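Local coordinates for protein L-hydantoinase (Arthrobacter aurescens, PDB 1GKR) that hydrolyses the cyclic amide ring of hydantoins, preferring aryl over alkyl derivatives, with a pair of zinc ions in each subunit of a homotetramer, at residues 126-135 with 158-169; 56-67 with 87-98. All blocks are in the same frame, centred on the assembly; numbering follows the deposited sequence.

Overall arrangement
Both contacts belong to the TIM-barrel metal-dependent hydrolase domain. Contact 2 (56-67 with 87-98) is buried, about 9 Å from the chain centre, and pairs two neighbouring barrel strands. It supplies H60 and H62 to one zinc ion. Contact 1 (126-135 with 158-169) lies farther out, about 23 Å from the chain centre, where two loops lead into helices 132-140 and 163-176. The two centres are 20 Å apart, yet the contacts meet: the F158 ring packs on I95, and G126 CA lies 3.6 Å from P94 CG. The F158 side chain is about 9 Å from a bound zinc ion, so contact 1 reaches toward the metal site through this ring.

Contact 1: residues 126-135 with 158-169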
loop_
_atom_site.group_PDB
_atom_site.type_symbol
_atom_site.label_atom_id
_atom_site.label_comp_id
_atom_site.label_asym_id
_atom_site.label_seq_id
_atom_site.Cartn_x
_atom_site.Cartn_y
_atom_site.Cartn_z
ATOM N N GLY A 126 21.810 28.211 6.791
ATOM C CA GLY A 126 22.269 26.843 6.859
ATOM C C GLY A 126 21.887 26.203 8.178
ATOM O O GLY A 126 21.827 26.860 9.219
ATOM N N GLY A 127 21.610 24.911 8.127
ATOM C CA GLY A 127 21.265 24.184 9.326
ATOM C C GLY A 127 22.332 23.124 9.459
ATOM O O GLY A 127 22.258 22.072 8.818
ATOM N N VAL A 128 23.347 23.413 10.266
ATOM C CA VAL A 128 24.452 22.477 10.485
ATOM C C VAL A 128 24.546 22.090 11.957
ATOM O O VAL A 128 23.899 22.699 12.817
ATOM C CB VAL A 128 25.767 23.096 10.033
ATOM C CG1 VAL A 128 25.771 23.236 8.509
ATOM C CG2 VAL A 128 25.937 24.458 10.694
ATOM N N PRO A 129 25.350 21.071 12.275
ATOM C CA PRO A 129 25.422 20.703 13.688
ATOM C C PRO A 129 25.904 21.836 14.582
ATOM O O PRO A 129 26.890 22.519 14.275
ATOM C CB PRO A 129 26.348 19.488 13.692
ATOM C CG PRO A 129 27.184 19.666 12.497
ATOM C CD PRO A 129 26.256 20.244 11.460
ATOM N N GLY A 130 25.149 22.053 15.659
ATOM C CA GLY A 130 25.479 23.068 16.632
ATOM C C GLY A 130 25.031 24.494 16.411
ATOM O O GLY A 130 25.334 25.341 17.249
ATOM N N ASN A 131 24.320 24.800 15.329
ATOM C CA ASN A 131 23.913 26.191 15.130
ATOM C C ASN A 131 22.420 26.398 15.282
ATOM O O ASN A 131 21.872 27.416 14.863
ATOM C CB ASN A 131 24.393 26.701 13.759
ATOM C CG ASN A 131 23.438 26.372 12.627
ATOM O OD1 ASN A 131 22.936 25.260 12.530
ATOM N ND2 ASN A 131 23.204 27.345 11.750
ATOM N N LEU A 132 21.773 25.439 15.929
ATOM C CA LEU A 132 20.329 25.476 16.121
ATOM C C LEU A 132 19.718 26.848 16.448
ATOM O O LEU A 132 18.746 27.268 15.823
ATOM C CB LEU A 132 19.932 24.453 17.184
ATOM C CG LEU A 132 18.477 24.010 17.148
ATOM C CD1 LEU A 132 18.084 23.632 15.741
ATOM C CD2 LEU A 132 18.307 22.817 18.059
ATOM N N PRO A 133 20.277 27.567 17.425
ATOM C CA PRO A 133 19.720 28.883 17.769
ATOM C C PRO A 133 19.870 29.981 16.726
ATOM O O PRO A 133 19.179 30.995 16.799
ATOM C CB PRO A 133 20.426 29.224 19.076
ATOM C CG PRO A 133 21.734 28.512 18.945
ATOM C CD PRO A 133 21.334 27.179 18.373
ATOM N N GLU A 134 20.764 29.794 15.762
ATOM C CA GLU A 134 20.949 30.803 14.722
ATOM C C GLU A 134 19.788 30.784 13.727
ATOM O O GLU A 134 19.495 31.792 13.074
ATOM C CB GLU A 134 22.255 30.568 13.957
ATOM C CG GLU A 134 23.508 30.835 14.750
ATOM C CD GLU A 134 23.556 32.244 15.312
ATOM O OE1 GLU A 134 23.449 33.225 14.534
ATOM O OE2 GLU A 134 23.709 32.368 16.542
ATOM N N ILE A 135 19.137 29.632 13.607
ATOM C CA ILE A 135 18.026 29.476 12.679
ATOM C C ILE A 135 16.914 30.481 12.916
ATOM O O ILE A 135 16.450 31.131 11.982
ATOM C CB ILE A 135 17.460 28.055 12.745
ATOM C CG1 ILE A 135 18.448 27.105 12.063
ATOM C CG2 ILE A 135 16.082 28.000 12.083
ATOM C CD1 ILE A 135 18.152 25.659 12.259
ATOM N N PHE A 158 30.806 22.871 5.357
ATOM C CA PHE A 158 29.393 22.598 5.610
ATOM C C PHE A 158 29.272 21.118 5.974
ATOM O O PHE A 158 29.513 20.249 5.133
ATOM C CB PHE A 158 28.561 22.896 4.364
ATOM C CG PHE A 158 27.173 23.373 4.670
ATOM C CD1 PHE A 158 26.915 24.728 4.857
ATOM C CD2 PHE A 158 26.123 22.470 4.799
ATOM C CE1 PHE A 158 25.632 25.179 5.169
ATOM C CE2 PHE A 158 24.836 22.915 5.111
ATOM C CZ PHE A 158 24.594 24.274 5.296
ATOM N N ASP A 159 28.899 20.821 7.218
ATOM C CA ASP A 159 28.804 19.422 7.645
ATOM C C ASP A 159 27.419 18.810 7.600
ATOM O O ASP A 159 26.402 19.503 7.675
ATOM C CB ASP A 159 29.327 19.239 9.073
ATOM C CG ASP A 159 30.571 20.036 9.347
ATOM O OD1 ASP A 159 30.449 21.248 9.655
ATOM O OD2 ASP A 159 31.666 19.447 9.243
ATOM N N ALA A 160 27.391 17.489 7.495
ATOM C CA ALA A 160 26.133 16.777 7.480
ATOM C C ALA A 160 25.636 16.693 8.923
ATOM O O ALA A 160 26.424 16.790 9.867
ATOM C CB ALA A 160 26.333 15.396 6.917
ATOM N N VAL A 161 24.330 16.533 9.095
ATOM C CA VAL A 161 23.764 16.408 10.433
ATOM C C VAL A 161 23.364 14.957 10.685
ATOM O O VAL A 161 23.150 14.189 9.745
ATOM C CB VAL A 161 22.515 17.290 10.601
ATOM C CG1 VAL A 161 22.909 18.736 10.654
ATOM C CG2 VAL A 161 21.560 17.062 9.442
ATOM N N SER A 162 23.284 14.567 11.945
ATOM C CA SER A 162 22.863 13.207 12.246
ATOM C C SER A 162 21.340 13.235 12.307
ATOM O O SER A 162 20.737 14.308 12.252
ATOM C CB SER A 162 23.420 12.758 13.587
ATOM O OG SER A 162 22.979 13.611 14.623
ATOM N N ASP A 163 20.707 12.074 12.430
ATOM C CA ASP A 163 19.249 12.056 12.484
ATOM C C ASP A 163 18.711 12.902 13.641
ATOM O O ASP A 163 17.708 13.586 13.495
ATOM C CB ASP A 163 18.732 10.615 12.558
ATOM C CG ASP A 163 19.177 9.780 11.363
ATOM O OD1 ASP A 163 19.379 10.367 10.289
ATOM O OD2 ASP A 163 19.324 8.544 11.476
ATOM N N GLY A 164 19.396 12.889 14.776
ATOM C CA GLY A 164 18.958 13.668 15.922
ATOM C C GLY A 164 19.065 15.157 15.648
ATOM O O GLY A 164 18.145 15.928 15.938
ATOM N N GLU A 165 20.184 15.576 15.073
ATOM C CA GLU A 165 20.365 16.992 14.774
ATOM C C GLU A 165 19.356 17.402 13.710
ATOM O O GLU A 165 18.738 18.466 13.796
ATOM C CB GLU A 165 21.794 17.250 14.291
ATOM C CG GLU A 165 22.824 16.506 15.109
ATOM C CD GLU A 165 24.232 16.937 14.820
ATOM O OE1 GLU A 165 24.639 17.988 15.354
ATOM O OE2 GLU A 165 24.929 16.232 14.059
ATOM N N LEU A 166 19.195 16.544 12.704
ATOM C CA LEU A 166 18.245 16.799 11.633
ATOM C C LEU A 166 16.837 16.908 12.219
ATOM O O LEU A 166 16.055 17.776 11.829
ATOM C CB LEU A 166 18.285 15.672 10.602
ATOM C CG LEU A 166 17.347 15.851 9.399
ATOM C CD1 LEU A 166 17.663 17.154 8.670
ATOM C CD2 LEU A 166 17.501 14.679 8.468
ATOM N N PHE A 167 16.513 16.032 13.164
ATOM C CA PHE A 167 15.201 16.071 13.790
ATOM C C PHE A 167 14.975 17.365 14.561
ATOM O O PHE A 167 13.886 17.942 14.510
ATOM C CB PHE A 167 15.019 14.893 14.734
ATOM C CG PHE A 167 13.666 14.845 15.364
ATOM C CD1 PHE A 167 12.538 14.585 14.591
ATOM C CD2 PHE A 167 13.507 15.096 16.717
ATOM C CE1 PHE A 167 11.267 14.578 15.156
ATOM C CE2 PHE A 167 12.245 15.092 17.296
ATOM C CZ PHE A 167 11.120 14.831 16.512
ATOM N N GLU A 168 15.998 17.827 15.279
ATOM C CA GLU A 168 15.860 19.066 16.047
ATOM C C GLU A 168 15.679 20.250 15.106
ATOM O O GLU A 168 14.953 21.199 15.412
ATOM C CB GLU A 168 17.078 19.296 16.939
ATOM C CG GLU A 168 17.237 18.245 18.013
ATOM C CD GLU A 168 18.305 18.597 19.026
ATOM O OE1 GLU A 168 19.446 18.938 18.613
ATOM O OE2 GLU A 168 17.994 18.521 20.238
ATOM N N ILE A 169 16.347 20.188 13.956
ATOM C CA ILE A 169 16.244 21.250 12.972
ATOM C C ILE A 169 14.825 21.260 12.424
ATOM O O ILE A 169 14.237 22.322 12.266
ATOM C CB ILE A 169 17.257 21.043 11.841
ATOM C CG1 ILE A 169 18.667 21.215 12.399
ATOM C CG2 ILE A 169 16.987 22.014 10.691
ATOM C CD1 ILE A 169 19.775 20.975 11.378
HETATM O O HOH W 1 23.693 20.294 7.362
HETATM O O HOH W 2 29.290 22.550 11.769
#
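The F158 ring has V128 CG1 over the centre of one face, a CH-pi contact 3.6 Å from the centroid and 14° off the ring normal. G126 CA sits at the ring edge, 3.8 Å from F158 CZ. V128 CG1 is anti to its own carbonyl carbon (chi1 -69°), which aims this methyl at the ring. The contact joins two loops of the TIM-barrel domain that run into helices 132-140 and 163-176. V128 to N131 forms a type II beta turn. P129 lies at its corner, with CD 3.8 Å from V161 CG1. Farther along, L132 CD1 and I135 CD1 reach the CG1 and CG2 branches of I169, the second pair at 4.1 Å. Beyond them, L132 also touches E172 and I135 touches I173.

No direct hydrogen bond crosses between the segments. A water donates to both G127 O and D159 O and so bridges the two backbones. S148 OG also bonds to G127 O. S162 and E165 form a capping box at the start of helix 163-176, although the bond from E165 N to S162 OG is weak. Nearby, D163 and E168 reach N186 and Q196 of the second subunit, the latter through a weak bond.

The N131 amide braces its own loop from two ends, and its ND2 also bonds T101 O. OD1 accepts from V128 N, which sits above the carbonyl plane. ND2 donates to G126 O at 2.9 Å, with an N-H...O angle of 166° and the acceptor in the N131 amide plane.

Contact 2: residues 56-67 with 87-98; sequences VVDEHVHIIDMD and ITTIIEMPITFP. With ZN (zinc ion), chain F.
M93 SD meets the H60 ring obliquely, 3.8 Å from H60 CD2, and lies oblique to the H62 ring as well. H60 NE2 and H62 NE2 each bind the zinc ion at 2.1 Å. H62 ND1 donates to a water, which in turn donates to I95 O and helps fix the H62 ring. E262 OE1 bonds H60 ND1 on the far side of that ring. D312 and the carbamylated K147 also bind this zinc.

The next shell is the parallel pairing of strands 51-62 and 87-92 in the TIM barrel. D58 N donates to T89 O, I91 N to D58 O, and M93 N to V61 O at 2.9 Å. A beta bulge shifts the register between D58 and V61. Within it, D58 OD1 accepts from H60 N at 2.8 Å in an Asx turn, while OD2 bonds S311.

Outside this, I87 CG1 packs on V56 CG1 at 3.8 Å, and its CG2 and CD1 lie against D58 CB. An alanine in place of I87 would strip away these branches and would probably leave V56 CG1 and the D58 side chain short of packing. At the end of strand 87-92, E92 OE1 accepts from I64 N at 3.3 Å, from above the carboxylate plane. Beyond the strand, T96 OG1 donates to I64 O at 3.0 Å.

I64 is thus gripped at both its N and its O by side chains of 87-98. With NE2 on zinc and ND1 bonded to E262 or to water, each histidine ring has both nitrogens engaged, which probably fixes its rotation at the metal.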
loop_
_atom_site.group_PDB
_atom_site.type_symbol
_atom_site.label_atom_id
_atom_site.label_comp_id
_atom_site.label_asym_id
_atom_site.label_seq_id
_atom_site.Cartn_x
_atom_site.Cartn_y
_atom_site.Cartn_z
ATOM N N VAL A 56 11.422 32.828 -14.365
ATOM C CA VAL A 56 11.684 31.569 -13.684
ATOM C C VAL A 56 12.233 31.834 -12.285
ATOM O O VAL A 56 13.055 32.730 -12.101
ATOM C CB VAL A 56 12.708 30.738 -14.448
ATOM C CG1 VAL A 56 13.199 29.592 -13.575
ATOM C CG2 VAL A 56 12.071 30.219 -15.733
ATOM N N VAL A 57 11.760 31.070 -11.307
ATOM C CA VAL A 57 12.215 31.199 -9.932
ATOM C C VAL A 57 13.015 29.943 -9.620
ATOM O O VAL A 57 12.444 28.867 -9.470
ATOM C CB VAL A 57 11.025 31.309 -8.941
ATOM C CG1 VAL A 57 11.521 31.221 -7.508
ATOM C CG2 VAL A 57 10.294 32.630 -9.154
ATOM N N ASP A 58 14.336 30.077 -9.538
ATOM C CA ASP A 58 15.191 28.933 -9.254
ATOM C C ASP A 58 15.570 28.895 -7.771
ATOM O O ASP A 58 16.302 29.751 -7.278
ATOM C CB ASP A 58 16.442 28.983 -10.121
ATOM C CG ASP A 58 17.154 27.663 -10.159
ATOM O OD1 ASP A 58 17.142 26.970 -9.127
ATOM O OD2 ASP A 58 17.728 27.310 -11.206
ATOM N N GLU A 59 15.052 27.887 -7.075
ATOM C CA GLU A 59 15.259 27.690 -5.639
ATOM C C GLU A 59 16.560 26.985 -5.299
ATOM O O GLU A 59 16.871 26.793 -4.121
ATOM C CB GLU A 59 14.123 26.833 -5.071
ATOM C CG GLU A 59 14.122 25.428 -5.671
ATOM C CD GLU A 59 12.951 24.567 -5.227
ATOM O OE1 GLU A 59 11.925 25.130 -4.790
ATOM O OE2 GLU A 59 13.056 23.322 -5.336
ATOM N N HIS A 60 17.314 26.576 -6.310
ATOM C CA HIS A 60 18.537 25.847 -6.036
ATOM C C HIS A 60 19.766 26.387 -6.762
ATOM O O HIS A 60 20.210 25.828 -7.768
ATOM C CB HIS A 60 18.314 24.381 -6.374
ATOM C CG HIS A 60 19.329 23.470 -5.768
ATOM N ND1 HIS A 60 19.076 22.139 -5.509
ATOM C CD2 HIS A 60 20.602 23.700 -5.367
ATOM C CE1 HIS A 60 20.151 21.591 -4.972
ATOM N NE2 HIS A 60 21.091 22.517 -4.875
ATOM N N VAL A 61 20.327 27.459 -6.222
ATOM C CA VAL A 61 21.476 28.095 -6.828
ATOM C C VAL A 61 22.686 28.166 -5.895
ATOM O O VAL A 61 22.562 28.490 -4.703
ATOM C CB VAL A 61 21.086 29.520 -7.297
ATOM C CG1 VAL A 61 22.249 30.196 -8.024
ATOM C CG2 VAL A 61 19.873 29.434 -8.189
ATOM N N HIS A 62 23.851 27.838 -6.450
ATOM C CA HIS A 62 25.116 27.890 -5.717
ATOM C C HIS A 62 26.107 28.819 -6.439
ATOM O O HIS A 62 27.073 28.350 -7.046
ATOM C CB HIS A 62 25.774 26.518 -5.629
ATOM C CG HIS A 62 24.966 25.488 -4.913
ATOM N ND1 HIS A 62 24.860 25.447 -3.541
ATOM C CD2 HIS A 62 24.286 24.410 -5.376
ATOM C CE1 HIS A 62 24.154 24.386 -3.188
ATOM N NE2 HIS A 62 23.792 23.741 -4.283
ATOM N N ILE A 63 25.863 30.123 -6.411
ATOM C CA ILE A 63 26.804 31.035 -7.030
ATOM C C ILE A 63 28.010 31.038 -6.092
ATOM O O ILE A 63 29.137 31.238 -6.526
ATOM C CB ILE A 63 26.226 32.452 -7.164
ATOM C CG1 ILE A 63 25.141 32.459 -8.242
ATOM C CG2 ILE A 63 27.339 33.441 -7.510
ATOM C CD1 ILE A 63 24.408 33.775 -8.369
ATOM N N ILE A 64 27.744 30.779 -4.810
ATOM C CA ILE A 64 28.755 30.694 -3.754
ATOM C C ILE A 64 29.301 32.043 -3.333
ATOM O O ILE A 64 28.994 32.513 -2.237
ATOM C CB ILE A 64 29.951 29.830 -4.168
ATOM C CG1 ILE A 64 29.479 28.486 -4.735
ATOM C CG2 ILE A 64 30.862 29.629 -2.954
ATOM C CD1 ILE A 64 29.173 27.442 -3.690
ATOM N N ASP A 65 30.128 32.635 -4.202
ATOM C CA ASP A 65 30.741 33.949 -3.994
ATOM C C ASP A 65 31.502 34.041 -2.669
ATOM O O ASP A 65 32.137 33.078 -2.231
ATOM C CB ASP A 65 29.661 35.039 -4.046
ATOM C CG ASP A 65 30.207 36.417 -4.451
ATOM O OD1 ASP A 65 30.457 36.633 -5.661
ATOM O OD2 ASP A 65 30.375 37.285 -3.562
ATOM N N MET A 66 31.433 35.210 -2.038
ATOM C CA MET A 66 32.112 35.465 -0.770
ATOM C C MET A 66 33.617 35.213 -0.867
ATOM O O MET A 66 34.214 35.461 -1.915
ATOM C CB MET A 66 31.480 34.627 0.337
ATOM C CG MET A 66 29.979 34.851 0.446
ATOM S SD MET A 66 29.517 36.615 0.535
ATOM C CE MET A 66 29.461 36.842 2.331
ATOM N N ASP A 67 34.234 34.720 0.201
ATOM C CA ASP A 67 35.681 34.492 0.185
ATOM C C ASP A 67 36.182 33.560 -0.910
ATOM O O ASP A 67 37.380 33.498 -1.188
ATOM C CB ASP A 67 36.170 33.977 1.547
ATOM C CG ASP A 67 36.055 35.021 2.648
ATOM O OD1 ASP A 67 35.670 36.180 2.348
ATOM O OD2 ASP A 67 36.350 34.679 3.815
ATOM N N ILE A 87 15.962 33.422 -15.757
ATOM C CA ILE A 87 15.754 33.211 -14.330
ATOM C C ILE A 87 15.807 34.569 -13.645
ATOM O O ILE A 87 16.872 35.140 -13.444
ATOM C CB ILE A 87 16.832 32.257 -13.762
ATOM C CG1 ILE A 87 16.680 30.893 -14.437
ATOM C CG2 ILE A 87 16.724 32.134 -12.241
ATOM C CD1 ILE A 87 17.687 29.877 -13.971
ATOM N N THR A 88 14.638 35.080 -13.283
ATOM C CA THR A 88 14.532 36.393 -12.665
ATOM C C THR A 88 14.728 36.462 -11.153
ATOM O O THR A 88 15.002 37.531 -10.615
ATOM C CB THR A 88 13.210 37.024 -13.051
ATOM O OG1 THR A 88 12.149 36.113 -12.739
ATOM C CG2 THR A 88 13.204 37.316 -14.554
ATOM N N THR A 89 14.537 35.359 -10.443
ATOM C CA THR A 89 14.840 35.397 -9.019
ATOM C C THR A 89 15.454 34.060 -8.602
ATOM O O THR A 89 15.012 32.981 -9.024
ATOM C CB THR A 89 13.631 35.796 -8.092
ATOM O OG1 THR A 89 13.243 34.678 -7.298
ATOM C CG2 THR A 89 12.473 36.308 -8.870
ATOM N N ILE A 90 16.522 34.157 -7.813
ATOM C CA ILE A 90 17.252 32.996 -7.345
ATOM C C ILE A 90 17.238 32.953 -5.825
ATOM O O ILE A 90 17.015 33.968 -5.158
ATOM C CB ILE A 90 18.743 33.053 -7.793
ATOM C CG1 ILE A 90 19.444 34.235 -7.115
ATOM C CG2 ILE A 90 18.846 33.226 -9.294
ATOM C CD1 ILE A 90 20.913 34.309 -7.386
ATOM N N ILE A 91 17.468 31.769 -5.279
ATOM C CA ILE A 91 17.553 31.625 -3.847
ATOM C C ILE A 91 18.918 30.966 -3.645
ATOM O O ILE A 91 19.084 29.801 -3.981
ATOM C CB ILE A 91 16.410 30.750 -3.319
ATOM C CG1 ILE A 91 15.091 31.186 -3.967
ATOM C CG2 ILE A 91 16.265 30.937 -1.820
ATOM C CD1 ILE A 91 13.850 30.537 -3.364
ATOM N N GLU A 92 19.897 31.731 -3.144
ATOM C CA GLU A 92 21.267 31.238 -2.918
ATOM C C GLU A 92 21.354 30.284 -1.760
ATOM O O GLU A 92 20.885 30.610 -0.669
ATOM C CB GLU A 92 22.221 32.383 -2.596
ATOM C CG GLU A 92 23.246 32.688 -3.656
ATOM C CD GLU A 92 24.258 31.590 -3.878
ATOM O OE1 GLU A 92 25.061 31.272 -2.963
ATOM O OE2 GLU A 92 24.244 31.053 -4.998
ATOM N N MET A 93 21.967 29.124 -1.987
ATOM C CA MET A 93 22.143 28.143 -0.924
ATOM C C MET A 93 23.188 28.716 0.040
ATOM O O MET A 93 23.898 29.666 -0.294
ATOM C CB MET A 93 22.620 26.813 -1.498
ATOM C CG MET A 93 21.669 26.202 -2.504
ATOM S SD MET A 93 20.451 25.037 -1.824
ATOM C CE MET A 93 20.324 25.595 -0.148
ATOM N N PRO A 94 23.317 28.135 1.241
ATOM C CA PRO A 94 24.292 28.682 2.176
ATOM C C PRO A 94 25.626 27.971 2.196
ATOM O O PRO A 94 26.351 28.073 3.174
ATOM C CB PRO A 94 23.566 28.551 3.497
ATOM C CG PRO A 94 22.954 27.183 3.354
ATOM C CD PRO A 94 22.504 27.096 1.896
ATOM N N ILE A 95 25.946 27.242 1.134
ATOM C CA ILE A 95 27.219 26.528 1.083
ATOM C C ILE A 95 28.246 27.472 0.485
ATOM O O ILE A 95 28.291 27.663 -0.733
ATOM C CB ILE A 95 27.190 25.300 0.157
ATOM C CG1 ILE A 95 25.937 24.455 0.393
ATOM C CG2 ILE A 95 28.452 24.495 0.367
ATOM C CD1 ILE A 95 26.001 23.545 1.554
ATOM N N THR A 96 29.071 28.058 1.335
ATOM C CA THR A 96 30.095 28.983 0.879
ATOM C C THR A 96 31.012 29.233 2.057
ATOM O O THR A 96 30.842 28.620 3.104
ATOM C CB THR A 96 29.463 30.336 0.392
ATOM O OG1 THR A 96 30.505 31.237 0.016
ATOM C CG2 THR A 96 28.637 30.986 1.479
ATOM N N PHE A 97 32.005 30.099 1.887
ATOM C CA PHE A 97 32.867 30.412 3.009
ATOM C C PHE A 97 33.026 31.906 3.137
ATOM O O PHE A 97 33.401 32.582 2.177
ATOM C CB PHE A 97 34.249 29.796 2.888
ATOM C CG PHE A 97 35.039 29.905 4.160
ATOM C CD1 PHE A 97 34.860 28.975 5.186
ATOM C CD2 PHE A 97 35.890 30.989 4.379
ATOM C CE1 PHE A 97 35.516 29.127 6.418
ATOM C CE2 PHE A 97 36.550 31.153 5.600
ATOM C CZ PHE A 97 36.361 30.221 6.623
ATOM N N PRO A 98 32.712 32.448 4.321
ATOM C CA PRO A 98 32.232 31.656 5.456
ATOM C C PRO A 98 30.830 31.092 5.205
ATOM O O PRO A 98 30.053 31.644 4.425
ATOM C CB PRO A 98 32.256 32.659 6.599
ATOM C CG PRO A 98 31.907 33.933 5.910
ATOM C CD PRO A 98 32.745 33.881 4.656
HETATM ZN ZN ZN F . 23.035 21.760 -4.503
HETATM O O HOH W 3 25.700 27.829 -2.008
HETATM O O HOH W 4 24.446 19.753 -5.007
#